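Local structure of gram-negative insecticidal protein (6FBM) at residues 385-390 with 410-415; 353-358 with 438-443; 418-423 with 503-508; 403-408 with 427-432; 186-191 with 378-383. The protein is an insecticidal toxin of the MACPF family that probably forms pores in target-cell membranes, with a beta-tripod region that may serve recognition. All blocks are in the same frame, centred on the assembly; numbering follows the deposited sequence.

How the interactions relate
Interactions 1 to 4 lie together in the C-terminal, Vps62-like region, whereas interaction 5 joins that region to the MACPF part of the chain. The centres of interactions 2 and 3 are about 7 Å apart, and each is about 10 Å from interaction 1. Gln357 OE1 of interaction 2 accepts a hydrogen bond from Met422 N of interaction 3. Interactions 1, 3 and 4 reach one antiparallel sheet, in which strand 403-410 pairs with both 388-391 and 421-426; a salt bridge from Asp420 to Arg408 ties interaction 3 to interaction 4. Tyr415 and His441 connect interactions 1 and 2 to interaction 5, whose centre is about 32 Å from that of interaction 4.

Interaction 1 of 5, residues 385-390 with 410-415; sequences APVGWQ and IPPQGY
Val387 and Ile410 meet at about a right angle, methyl against methyl, with Val387 CG2 3.6 Å from Ile410 CG2. The other branch of the valine, CG1, turns to the proline ring and lies 3.6 Å from Pro412 CB, so the two methyls are divided between two residues of 410-415. A chi1 of -58° accounts for this split: CG1 stands anti to the carbonyl carbon and CG2 is left between the backbone N and that carbon. Ile410 reaches across with its longer branch, CD1 lying 3.8 Å from Trp389 N and also touching Gln390 CB. The backbone beneath forms a classic beta bulge, in which Val387 and Gly388 both face Ile410 at one end of the antiparallel pairing between strands 388-391 and 403-410. Val387 N donates to Ile410 O at 2.8 Å, with an N-H...O angle of 138°, although the donor stands almost in line with the carbonyl bond. Ile410 N returns a straighter bond of 2.7 Å to Gly388 O, at 164°, its donor tilted from the carbonyl plane. Further along, Pro412 CD lies 3.3 Å from Ala385 O, while Pro386 CB rests against Ile410 O. Pro412 also opens a type II beta turn that ends at Tyr415, whose hydroxyl is hydrogen-bonded to Gly381 O.

Interaction 2 of 5, residues 353-358 with 438-443; sequences KMVGQF and VCVHQS
Lys353 meets Val438 through the aliphatic base of its side chain: CB lies 3.4 Å from Val438 CG2, and CG runs past Val438 CG1. The two side chains cross at about a right angle. With CG anti to the carbonyl carbon (chi1 -52°) and a bend at chi2, the lysine passes over the valine while its amino group points off from 438-443. Met354 contributes through its backbone: Val438 N donates to Met354 O at 2.9 Å with an N-H...O angle of 159°, and the nitrogen sits almost in line with the carbonyl bond. The methionine side chain instead extends against Leu434, Asn345 and Pro346. Next, Val355 brings CG1 to 4.1 Å from Val440 CG2, the two valines meeting obliquely, and the same methyl lies 4.2 Å from Val438 CG2. The Val355 carbonyl is joined to the other segment by a water, which donates to Val355 O at 2.8 Å and to Val438 O at 2.7 Å. Leu383, from the strand paired with 439-441, touches Lys353, Val438 and Val440, so the contact lies where the weakly bonded strand around 353-354 comes beside strand 439-441 of another sheet. With one direct backbone bond and one shared water between the two segments, the remainder of this buried contact is mostly methyl and methylene packing.

Interaction 3 of 5, residues 418-423 with 503-508; sequences LGDVMM and GSIACV
Leu418 and Ala506 mark the nearest approach of the two backbones, with their CA atoms 5.3 Å apart, and the touching parts run 138° from each other, well short of antiparallel. No hydrogen bond crosses between the segments. There is a CA-H...O contact, from Leu418 CA to Ala506 O at 3.5 Å, with a nearly straight angle of 163° at the hydrogen. The two methyls of Leu418 spread along 506-508. CD2 approaches the same carbonyl, 3.3 Å from Ala506 O, whereas CD1 lies 3.7 Å from Val508 CB and close to Val508 CG1. At the other end, Ile505 CD1 comes 3.7 Å from Asp420 OD1, the two side chains crossing at about a right angle. This methyl-to-oxygen contact leaves the polar pairing to other residues: Asp420 OD2 forms a salt bridge with Arg408 NH2 and accepts from Gly485 N. Ala417, the residue before Leu418, makes backbone hydrogen bonds with Ser504 and Ala506. The arrangement is a buried junction between two antiparallel sheets of the C-terminal region, where the segment leading to strand 421-426 meets strand 506-508, itself paired with 445-447.

Interaction 4 of 5, residues 403-408 with 427-432; sequences DYACWR and SGYNPP
Pro431 and Pro432 form a ridge over one face of the Trp407 indole, in the loop after strand 421-426, which lies here against strand 403-410 of an antiparallel sheet. Each proline addresses a different ring. Pro431 CA stands 4.0 Å from the centroid of the six-membered ring. Pro432 CD stands 3.6 Å from that of the five-membered ring, and both atoms, nearly over the face, make CH-pi contacts. Pro431 lies alongside the tryptophan and points the same way, while Pro432 meets it obliquely and also fits CG against Trp407 CB. The edge of the indole is met by a backbone carbonyl, with Trp407 CZ2 3.6 Å from Tyr429 O. An inverse gamma turn centred on Tyr429 bends the loop here, and the tyrosine ring fills the hollow between Asp403 and Ala405. Asp403 CB lies 3.4 Å from Tyr429 CE1, and its carboxylate carbon sits over one face of the ring, offset toward the rim, with the two planes 31° apart. Ala405 CB is 4.2 Å from Tyr429 CD1. The phenol hydroxyl is hydrogen-bonded to Asp395 OD1. Trp389 and Arg391 of the neighbouring strand 388-391 also touch the Trp407 side chain. At the end of the loop nearest Asp403, Gly428 N makes a weak hydrogen bond of 3.3 Å to Asp403 OD2, bent to 128° at the hydrogen.

Interaction 5 of 5, residues 186-191 with 378-383; sequences ASKTLK and FDLGVL
Lys188 and Lys191 converge on Asp379 in a salt-bridge network. Lys188 NZ donates to Asp379 O at 3.0 Å, from a position tilted 30° out of the carbonyl plane, and forms a longer salt bridge to Asp379 OD2 at 3.6 Å. Lys191 NZ stands almost equally far from the two carboxylate oxygens, with weak hydrogen bonds that form part of a salt bridge, to Asp379 OD1 at 3.3 Å and Asp379 OD2 at 3.4 Å. Bends at chi2 and chi3 of Lys188, and at chi3 of Lys191, bring the two amino groups to one acid, which extends to meet them with CG anti to its backbone N (chi1 -175°). The paired positive charges probably stabilise the ionised carboxylate. Beside this network Leu190 CD1 packs 3.8 Å from Val382 CG1, and Leu190 CB touches Gly381 O and Leu380 O. A water bridges the backbones, accepting from Leu190 N and donating to Leu380 O at 2.9 Å. Further out, Asp376 OD1 accepts from Leu380 N, and Tyr415 OH is bonded to Gly381 O. The arrangement is an interdomain junction: the turn after strand 179-187 of the MACPF part meets the loop between strands 373-376 and 383-384 of the C-terminal region.

Interaction 1 of 5, residues 385-390 with 410-415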
# COMPACT_ATOMS: atom_id res chain seq x y z
N ALA A 385 -56.75 22.53 10.11
CA ALA A 385 -57.87 22.70 11.06
C ALA A 385 -57.85 24.06 11.76
O ALA A 385 -56.77 24.65 11.97
CB ALA A 385 -57.89 21.58 12.10
N PRO A 386 -59.04 24.58 12.13
CA PRO A 386 -59.10 25.80 12.93
C PRO A 386 -58.55 25.58 14.31
O PRO A 386 -58.56 24.46 14.79
CB PRO A 386 -60.61 26.10 12.98
CG PRO A 386 -61.29 24.81 12.78
CD PRO A 386 -60.39 24.03 11.87
N VAL A 387 -58.06 26.62 14.95
CA VAL A 387 -57.60 26.51 16.35
C VAL A 387 -58.74 26.56 17.34
O VAL A 387 -58.61 26.18 18.48
CB VAL A 387 -56.51 27.54 16.72
CG1 VAL A 387 -55.33 27.35 15.77
CG2 VAL A 387 -57.03 28.97 16.75
N GLY A 388 -59.87 27.07 16.89
CA GLY A 388 -61.06 27.11 17.73
C GLY A 388 -62.21 27.81 17.06
O GLY A 388 -62.16 28.11 15.86
N TRP A 389 -63.24 28.07 17.85
CA TRP A 389 -64.43 28.71 17.35
C TRP A 389 -64.89 29.82 18.28
O TRP A 389 -64.91 29.65 19.50
CB TRP A 389 -65.52 27.67 17.20
CG TRP A 389 -65.24 26.59 16.23
CD1 TRP A 389 -64.56 25.44 16.48
CD2 TRP A 389 -65.65 26.52 14.86
NE1 TRP A 389 -64.52 24.67 15.35
CE2 TRP A 389 -65.18 25.30 14.34
CE3 TRP A 389 -66.35 27.39 14.02
CZ2 TRP A 389 -65.39 24.92 13.04
CZ3 TRP A 389 -66.58 27.00 12.70
CH2 TRP A 389 -66.11 25.78 12.23
N GLN A 390 -65.27 30.96 17.70
CA GLN A 390 -65.87 32.06 18.43
C GLN A 390 -67.25 32.44 17.88
O GLN A 390 -67.58 32.12 16.74
CB GLN A 390 -64.95 33.28 18.40
CG GLN A 390 -64.96 34.14 17.14
CD GLN A 390 -63.82 35.10 17.07
OE1 GLN A 390 -63.22 35.44 18.10
NE2 GLN A 390 -63.48 35.54 15.84
N ILE A 410 -61.87 30.15 14.18
CA ILE A 410 -60.68 30.91 14.45
C ILE A 410 -59.57 30.19 13.69
O ILE A 410 -59.23 29.05 14.04
CB ILE A 410 -60.35 30.99 15.96
CG1 ILE A 410 -61.51 31.56 16.75
CG2 ILE A 410 -59.12 31.88 16.17
CD1 ILE A 410 -61.41 31.33 18.24
N PRO A 411 -59.02 30.82 12.65
CA PRO A 411 -57.98 30.12 11.90
C PRO A 411 -56.63 30.17 12.60
O PRO A 411 -56.33 31.15 13.31
CB PRO A 411 -57.89 30.91 10.58
CG PRO A 411 -58.90 32.02 10.68
CD PRO A 411 -59.25 32.17 12.12
N PRO A 412 -55.80 29.12 12.40
CA PRO A 412 -54.39 29.25 12.85
C PRO A 412 -53.69 30.33 12.04
O PRO A 412 -54.17 30.71 10.97
CB PRO A 412 -53.79 27.90 12.54
CG PRO A 412 -54.65 27.34 11.45
CD PRO A 412 -56.03 27.87 11.65
N GLN A 413 -52.57 30.81 12.58
CA GLN A 413 -51.80 31.90 11.99
C GLN A 413 -51.51 31.63 10.50
O GLN A 413 -50.97 30.55 10.15
CB GLN A 413 -50.45 32.11 12.73
CG GLN A 413 -49.69 33.39 12.30
CD GLN A 413 -50.42 34.69 12.72
OE1 GLN A 413 -51.34 34.66 13.57
NE2 GLN A 413 -50.06 35.81 12.10
N GLY A 414 -51.90 32.59 9.66
CA GLY A 414 -51.69 32.51 8.22
C GLY A 414 -52.83 31.93 7.40
O GLY A 414 -52.77 31.96 6.18
N TYR A 415 -53.88 31.40 8.05
CA TYR A 415 -55.01 30.79 7.35
C TYR A 415 -56.30 31.63 7.48
O TYR A 415 -56.35 32.60 8.21
CB TYR A 415 -55.23 29.38 7.85
CG TYR A 415 -54.07 28.47 7.63
CD1 TYR A 415 -52.90 28.60 8.40
CD2 TYR A 415 -54.11 27.46 6.66
CE1 TYR A 415 -51.82 27.76 8.19
CE2 TYR A 415 -53.03 26.60 6.45
CZ TYR A 415 -51.89 26.76 7.21
OH TYR A 415 -50.85 25.92 7.01

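Interaction 2 of 5, residues 353-358 with 438-443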
# COMPACT_ATOMS: atom_id res chain seq x y z
N LYS A 353 -62.32 18.11 2.71
CA LYS A 353 -62.58 18.90 3.92
C LYS A 353 -63.65 19.97 3.70
O LYS A 353 -63.76 20.55 2.63
CB LYS A 353 -61.29 19.55 4.40
CG LYS A 353 -60.11 18.60 4.58
CD LYS A 353 -60.32 17.58 5.71
CE LYS A 353 -59.20 16.54 5.73
NZ LYS A 353 -59.15 15.87 7.05
N MET A 354 -64.43 20.20 4.75
CA MET A 354 -65.46 21.24 4.79
C MET A 354 -64.82 22.57 5.04
O MET A 354 -63.90 22.67 5.87
CB MET A 354 -66.45 20.94 5.93
CG MET A 354 -67.54 21.98 6.14
SD MET A 354 -68.58 21.41 7.47
CE MET A 354 -69.57 22.88 7.72
N VAL A 355 -65.33 23.60 4.34
CA VAL A 355 -64.91 24.98 4.59
C VAL A 355 -66.03 25.92 5.06
O VAL A 355 -65.75 27.05 5.50
CB VAL A 355 -64.24 25.58 3.35
CG1 VAL A 355 -62.96 24.82 3.07
CG2 VAL A 355 -65.16 25.58 2.15
N GLY A 356 -67.28 25.45 5.00
CA GLY A 356 -68.43 26.27 5.37
C GLY A 356 -69.73 25.53 5.26
O GLY A 356 -69.77 24.46 4.66
N GLN A 357 -70.77 26.10 5.87
CA GLN A 357 -72.15 25.60 5.73
C GLN A 357 -72.81 26.21 4.53
O GLN A 357 -72.50 27.34 4.15
CB GLN A 357 -73.01 25.94 6.95
CG GLN A 357 -73.08 24.79 7.91
CD GLN A 357 -73.78 25.13 9.18
OE1 GLN A 357 -74.15 26.28 9.43
NE2 GLN A 357 -73.98 24.13 10.00
N PHE A 358 -73.75 25.46 3.97
CA PHE A 358 -74.69 26.05 3.04
C PHE A 358 -75.90 26.58 3.82
O PHE A 358 -76.41 25.86 4.70
CB PHE A 358 -75.16 25.05 1.97
CG PHE A 358 -75.92 25.69 0.89
CD1 PHE A 358 -75.26 26.29 -0.17
CD2 PHE A 358 -77.30 25.79 0.96
CE1 PHE A 358 -75.96 26.96 -1.17
CE2 PHE A 358 -78.02 26.45 -0.04
CZ PHE A 358 -77.34 27.02 -1.10
N VAL A 438 -61.86 22.81 7.87
CA VAL A 438 -60.54 23.38 7.75
C VAL A 438 -60.62 24.82 7.32
O VAL A 438 -61.60 25.26 6.71
CB VAL A 438 -59.65 22.60 6.74
CG1 VAL A 438 -59.44 21.18 7.24
CG2 VAL A 438 -60.26 22.60 5.34
N CYS A 439 -59.54 25.52 7.65
CA CYS A 439 -59.25 26.82 7.08
C CYS A 439 -58.27 26.62 5.95
O CYS A 439 -57.63 25.58 5.85
CB CYS A 439 -58.66 27.72 8.15
SG CYS A 439 -59.78 27.96 9.50
N VAL A 440 -58.14 27.64 5.12
CA VAL A 440 -57.37 27.59 3.90
C VAL A 440 -56.27 28.62 4.04
O VAL A 440 -56.51 29.68 4.61
CB VAL A 440 -58.28 27.92 2.69
CG1 VAL A 440 -57.48 27.84 1.38
CG2 VAL A 440 -59.44 26.94 2.65
N HIS A 441 -55.08 28.29 3.57
CA HIS A 441 -53.95 29.21 3.71
C HIS A 441 -54.20 30.48 2.89
O HIS A 441 -54.72 30.42 1.78
CB HIS A 441 -52.60 28.56 3.31
CG HIS A 441 -51.41 29.38 3.72
ND1 HIS A 441 -50.70 30.14 2.82
CD2 HIS A 441 -50.82 29.55 4.92
CE1 HIS A 441 -49.72 30.77 3.46
NE2 HIS A 441 -49.78 30.45 4.73
N GLN A 442 -53.87 31.61 3.52
CA GLN A 442 -53.83 32.98 2.96
C GLN A 442 -53.49 33.05 1.46
O GLN A 442 -54.20 33.68 0.68
CB GLN A 442 -52.80 33.77 3.79
CG GLN A 442 -52.29 35.12 3.28
CD GLN A 442 -51.56 35.90 4.38
OE1 GLN A 442 -50.97 35.30 5.30
NE2 GLN A 442 -51.61 37.25 4.29
N SER A 443 -52.40 32.39 1.09
CA SER A 443 -51.89 32.36 -0.26
C SER A 443 -52.91 31.94 -1.33
O SER A 443 -52.84 32.41 -2.47
CB SER A 443 -50.68 31.43 -0.32
OG SER A 443 -51.01 30.13 0.16
O HOH W 1 -62.97 27.46 5.92

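Interaction 3 of 5, residues 418-423 with 503-508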
# COMPACT_ATOMS: atom_id res chain seq x y z
N LEU A 418 -63.63 30.20 5.28
CA LEU A 418 -64.42 30.54 4.10
C LEU A 418 -65.92 30.67 4.37
O LEU A 418 -66.64 31.28 3.58
CB LEU A 418 -64.20 29.51 3.01
CG LEU A 418 -62.74 29.23 2.63
CD1 LEU A 418 -62.69 28.40 1.34
CD2 LEU A 418 -61.94 30.53 2.45
N GLY A 419 -66.38 30.13 5.50
CA GLY A 419 -67.77 30.25 5.88
C GLY A 419 -68.04 29.97 7.34
O GLY A 419 -67.34 29.18 7.96
N ASP A 420 -69.08 30.62 7.86
CA ASP A 420 -69.49 30.39 9.24
C ASP A 420 -70.40 29.18 9.34
O ASP A 420 -70.84 28.64 8.35
CB ASP A 420 -70.16 31.63 9.81
CG ASP A 420 -69.21 32.80 9.95
OD1 ASP A 420 -67.99 32.58 10.07
OD2 ASP A 420 -69.67 33.95 9.94
N VAL A 421 -70.65 28.79 10.58
CA VAL A 421 -71.45 27.64 10.92
C VAL A 421 -72.49 28.07 11.94
O VAL A 421 -72.14 28.63 12.99
CB VAL A 421 -70.57 26.56 11.56
CG1 VAL A 421 -71.42 25.41 12.05
CG2 VAL A 421 -69.51 26.10 10.57
N MET A 422 -73.75 27.82 11.63
CA MET A 422 -74.83 28.08 12.56
C MET A 422 -75.05 26.84 13.39
O MET A 422 -74.96 25.74 12.88
CB MET A 422 -76.13 28.40 11.83
CG MET A 422 -76.06 29.62 10.95
SD MET A 422 -75.66 31.13 11.79
CE MET A 422 -77.00 31.29 12.95
N MET A 423 -75.36 27.07 14.66
CA MET A 423 -75.78 26.03 15.59
C MET A 423 -77.16 26.45 16.07
O MET A 423 -77.30 27.46 16.76
CB MET A 423 -74.79 25.93 16.76
CG MET A 423 -73.38 25.50 16.36
SD MET A 423 -73.26 23.85 15.64
CE MET A 423 -73.48 22.79 17.07
N GLY A 503 -58.44 39.21 7.51
CA GLY A 503 -57.58 38.44 8.40
C GLY A 503 -58.22 37.21 9.02
O GLY A 503 -57.52 36.39 9.58
N SER A 504 -59.53 37.07 8.91
CA SER A 504 -60.29 35.98 9.52
C SER A 504 -61.08 35.18 8.49
O SER A 504 -60.96 33.97 8.42
CB SER A 504 -61.25 36.56 10.55
OG SER A 504 -60.56 36.98 11.69
N ILE A 505 -61.91 35.86 7.72
CA ILE A 505 -62.71 35.24 6.69
C ILE A 505 -62.17 35.67 5.36
O ILE A 505 -61.73 36.80 5.20
CB ILE A 505 -64.20 35.67 6.80
CG1 ILE A 505 -64.83 35.15 8.10
CG2 ILE A 505 -65.01 35.22 5.58
CD1 ILE A 505 -65.07 33.65 8.08
N ALA A 506 -62.24 34.75 4.39
CA ALA A 506 -61.81 35.04 3.04
C ALA A 506 -62.60 34.21 2.03
O ALA A 506 -63.47 33.41 2.41
CB ALA A 506 -60.33 34.79 2.89
N CYS A 507 -62.32 34.45 0.75
CA CYS A 507 -62.83 33.63 -0.34
C CYS A 507 -61.67 32.95 -1.05
O CYS A 507 -60.58 33.51 -1.13
CB CYS A 507 -63.59 34.48 -1.34
SG CYS A 507 -64.92 35.42 -0.62
N VAL A 508 -61.93 31.77 -1.60
CA VAL A 508 -60.89 30.94 -2.17
C VAL A 508 -60.79 31.21 -3.66
O VAL A 508 -61.80 31.16 -4.37
CB VAL A 508 -61.10 29.44 -1.85
CG1 VAL A 508 -62.40 28.85 -2.44
CG2 VAL A 508 -59.87 28.64 -2.27

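Interaction 4 of 5, residues 403-408 with 427-432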
# COMPACT_ATOMS: atom_id res chain seq x y z
N ASP A 403 -81.31 27.41 22.13
CA ASP A 403 -80.29 28.39 21.75
C ASP A 403 -79.91 28.30 20.26
O ASP A 403 -80.02 27.25 19.62
CB ASP A 403 -79.06 28.22 22.64
CG ASP A 403 -79.34 28.58 24.10
OD1 ASP A 403 -79.97 29.64 24.36
OD2 ASP A 403 -78.94 27.79 24.97
N TYR A 404 -79.52 29.45 19.73
CA TYR A 404 -79.28 29.65 18.31
C TYR A 404 -78.07 30.54 18.21
O TYR A 404 -78.04 31.59 18.83
CB TYR A 404 -80.48 30.35 17.66
CG TYR A 404 -81.75 29.59 17.89
CD1 TYR A 404 -82.17 28.59 17.00
CD2 TYR A 404 -82.53 29.84 19.01
CE1 TYR A 404 -83.33 27.87 17.24
CE2 TYR A 404 -83.69 29.11 19.26
CZ TYR A 404 -84.09 28.15 18.38
OH TYR A 404 -85.23 27.44 18.63
N ALA A 405 -77.06 30.12 17.44
CA ALA A 405 -75.80 30.87 17.38
C ALA A 405 -75.11 30.76 16.05
O ALA A 405 -75.27 29.77 15.35
CB ALA A 405 -74.87 30.38 18.48
N CYS A 406 -74.33 31.79 15.73
CA CYS A 406 -73.50 31.80 14.55
C CYS A 406 -72.06 31.72 15.03
O CYS A 406 -71.63 32.55 15.84
CB CYS A 406 -73.71 33.09 13.79
SG CYS A 406 -72.71 33.18 12.31
N TRP A 407 -71.31 30.72 14.55
CA TRP A 407 -69.92 30.55 14.95
C TRP A 407 -68.95 30.79 13.80
O TRP A 407 -69.30 30.53 12.64
CB TRP A 407 -69.68 29.18 15.52
CG TRP A 407 -70.36 28.90 16.79
CD1 TRP A 407 -71.65 28.48 16.95
CD2 TRP A 407 -69.79 28.94 18.10
NE1 TRP A 407 -71.93 28.28 18.27
CE2 TRP A 407 -70.80 28.57 19.00
CE3 TRP A 407 -68.52 29.27 18.60
CZ2 TRP A 407 -70.58 28.51 20.38
CZ3 TRP A 407 -68.31 29.21 19.97
CH2 TRP A 407 -69.33 28.84 20.84
N ARG A 408 -67.75 31.27 14.14
CA ARG A 408 -66.65 31.45 13.19
C ARG A 408 -65.53 30.57 13.56
O ARG A 408 -65.17 30.48 14.75
CB ARG A 408 -66.00 32.80 13.32
CG ARG A 408 -66.56 33.84 12.43
CD ARG A 408 -65.55 34.46 11.51
NE ARG A 408 -65.83 35.89 11.50
CZ ARG A 408 -66.89 36.49 10.94
NH1 ARG A 408 -66.97 37.80 11.06
NH2 ARG A 408 -67.82 35.83 10.24
N SER A 427 -79.19 22.82 23.14
CA SER A 427 -79.29 22.90 24.60
C SER A 427 -77.93 23.39 25.14
O SER A 427 -76.99 22.60 25.32
CB SER A 427 -79.66 21.53 25.18
OG SER A 427 -79.64 21.55 26.61
N GLY A 428 -77.84 24.70 25.38
CA GLY A 428 -76.57 25.37 25.67
C GLY A 428 -75.91 25.78 24.36
O GLY A 428 -76.19 25.20 23.30
N TYR A 429 -75.04 26.79 24.41
CA TYR A 429 -74.31 27.24 23.21
C TYR A 429 -73.18 26.28 22.87
O TYR A 429 -72.00 26.56 23.11
CB TYR A 429 -73.78 28.67 23.40
CG TYR A 429 -74.89 29.68 23.59
CD1 TYR A 429 -75.79 29.93 22.56
CD2 TYR A 429 -75.05 30.39 24.79
CE1 TYR A 429 -76.83 30.85 22.71
CE2 TYR A 429 -76.08 31.32 24.95
CZ TYR A 429 -76.97 31.54 23.90
OH TYR A 429 -78.02 32.43 23.98
N ASN A 430 -73.55 25.15 22.28
CA ASN A 430 -72.60 24.11 21.91
C ASN A 430 -71.88 24.56 20.67
O ASN A 430 -72.53 24.97 19.70
CB ASN A 430 -73.32 22.80 21.62
CG ASN A 430 -74.05 22.29 22.82
OD1 ASN A 430 -73.57 22.45 23.96
ND2 ASN A 430 -75.22 21.70 22.59
N PRO A 431 -70.54 24.50 20.69
CA PRO A 431 -69.78 24.94 19.56
C PRO A 431 -69.82 23.88 18.47
O PRO A 431 -70.15 22.72 18.76
CB PRO A 431 -68.38 25.06 20.12
CG PRO A 431 -68.30 24.01 21.18
CD PRO A 431 -69.68 23.94 21.76
N PRO A 432 -69.51 24.26 17.21
CA PRO A 432 -69.47 23.30 16.12
C PRO A 432 -68.55 22.12 16.42
O PRO A 432 -67.49 22.29 17.06
CB PRO A 432 -68.93 24.12 14.96
CG PRO A 432 -69.25 25.51 15.28
CD PRO A 432 -69.19 25.62 16.76

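Interaction 5 of 5, residues 186-191 with 378-383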
# COMPACT_ATOMS: atom_id res chain seq x y z
N ALA A 186 -36.29 21.02 -0.12
CA ALA A 186 -37.61 21.41 -0.57
C ALA A 186 -38.53 21.27 0.63
O ALA A 186 -38.88 20.15 1.02
CB ALA A 186 -38.06 20.51 -1.70
N SER A 187 -38.91 22.40 1.23
CA SER A 187 -39.65 22.38 2.49
C SER A 187 -41.11 22.76 2.23
O SER A 187 -41.40 23.71 1.49
CB SER A 187 -39.03 23.35 3.48
OG SER A 187 -37.75 22.92 3.90
N LYS A 188 -42.01 22.01 2.86
CA LYS A 188 -43.41 22.33 2.92
C LYS A 188 -43.61 23.14 4.20
O LYS A 188 -43.93 22.57 5.25
CB LYS A 188 -44.20 21.02 2.94
CG LYS A 188 -44.48 20.51 1.52
CD LYS A 188 -44.58 19.01 1.25
CE LYS A 188 -45.06 18.16 2.39
NZ LYS A 188 -45.60 16.86 1.88
N THR A 189 -43.39 24.46 4.14
CA THR A 189 -43.35 25.26 5.37
C THR A 189 -44.70 25.36 6.09
O THR A 189 -44.76 25.50 7.30
CB THR A 189 -42.83 26.72 5.17
OG1 THR A 189 -43.60 27.40 4.19
CG2 THR A 189 -41.40 26.75 4.73
N LEU A 190 -45.79 25.27 5.33
CA LEU A 190 -47.14 25.32 5.87
C LEU A 190 -47.44 24.15 6.81
O LEU A 190 -48.39 24.22 7.59
CB LEU A 190 -48.19 25.40 4.76
CG LEU A 190 -48.02 26.45 3.67
CD1 LEU A 190 -49.16 26.35 2.67
CD2 LEU A 190 -47.81 27.85 4.22
N LYS A 191 -46.63 23.10 6.77
CA LYS A 191 -46.72 22.00 7.73
C LYS A 191 -45.75 22.11 8.92
O LYS A 191 -45.58 21.14 9.64
CB LYS A 191 -46.48 20.66 7.02
CG LYS A 191 -47.40 20.43 5.83
CD LYS A 191 -47.42 18.99 5.38
CE LYS A 191 -48.24 18.07 6.26
NZ LYS A 191 -47.71 16.69 6.12
N PHE A 378 -51.66 17.43 -2.82
CA PHE A 378 -50.21 17.28 -2.74
C PHE A 378 -49.66 17.38 -1.31
O PHE A 378 -48.45 17.43 -1.12
CB PHE A 378 -49.57 18.33 -3.63
CG PHE A 378 -50.16 18.37 -5.01
CD1 PHE A 378 -49.97 17.32 -5.88
CD2 PHE A 378 -50.94 19.42 -5.40
CE1 PHE A 378 -50.55 17.31 -7.13
CE2 PHE A 378 -51.54 19.44 -6.66
CZ PHE A 378 -51.33 18.38 -7.54
N ASP A 379 -50.56 17.42 -0.31
CA ASP A 379 -50.21 17.37 1.10
C ASP A 379 -49.25 18.50 1.43
O ASP A 379 -48.18 18.30 2.01
CB ASP A 379 -49.61 15.99 1.46
CG ASP A 379 -49.34 15.80 2.93
OD1 ASP A 379 -50.05 16.39 3.77
OD2 ASP A 379 -48.38 15.06 3.24
N LEU A 380 -49.62 19.70 0.98
CA LEU A 380 -48.81 20.89 1.18
C LEU A 380 -49.09 21.63 2.47
O LEU A 380 -48.41 22.60 2.75
CB LEU A 380 -49.07 21.86 0.03
CG LEU A 380 -48.82 21.34 -1.36
CD1 LEU A 380 -49.24 22.34 -2.40
CD2 LEU A 380 -47.36 20.98 -1.51
N GLY A 381 -50.10 21.21 3.23
CA GLY A 381 -50.59 21.95 4.40
C GLY A 381 -51.34 23.23 4.08
O GLY A 381 -51.38 24.14 4.91
N VAL A 382 -51.92 23.32 2.89
CA VAL A 382 -52.79 24.48 2.54
C VAL A 382 -54.14 24.49 3.25
O VAL A 382 -54.77 25.55 3.38
CB VAL A 382 -53.03 24.62 1.02
CG1 VAL A 382 -51.74 24.93 0.30
CG2 VAL A 382 -53.65 23.38 0.44
N LEU A 383 -54.60 23.30 3.64
CA LEU A 383 -55.74 23.14 4.51
C LEU A 383 -55.20 22.79 5.87
O LEU A 383 -54.36 21.90 5.99
CB LEU A 383 -56.64 22.01 4.03
CG LEU A 383 -57.21 22.18 2.62
CD1 LEU A 383 -58.07 20.98 2.26
CD2 LEU A 383 -57.99 23.48 2.47
O HOH W 2 -45.99 24.13 2.40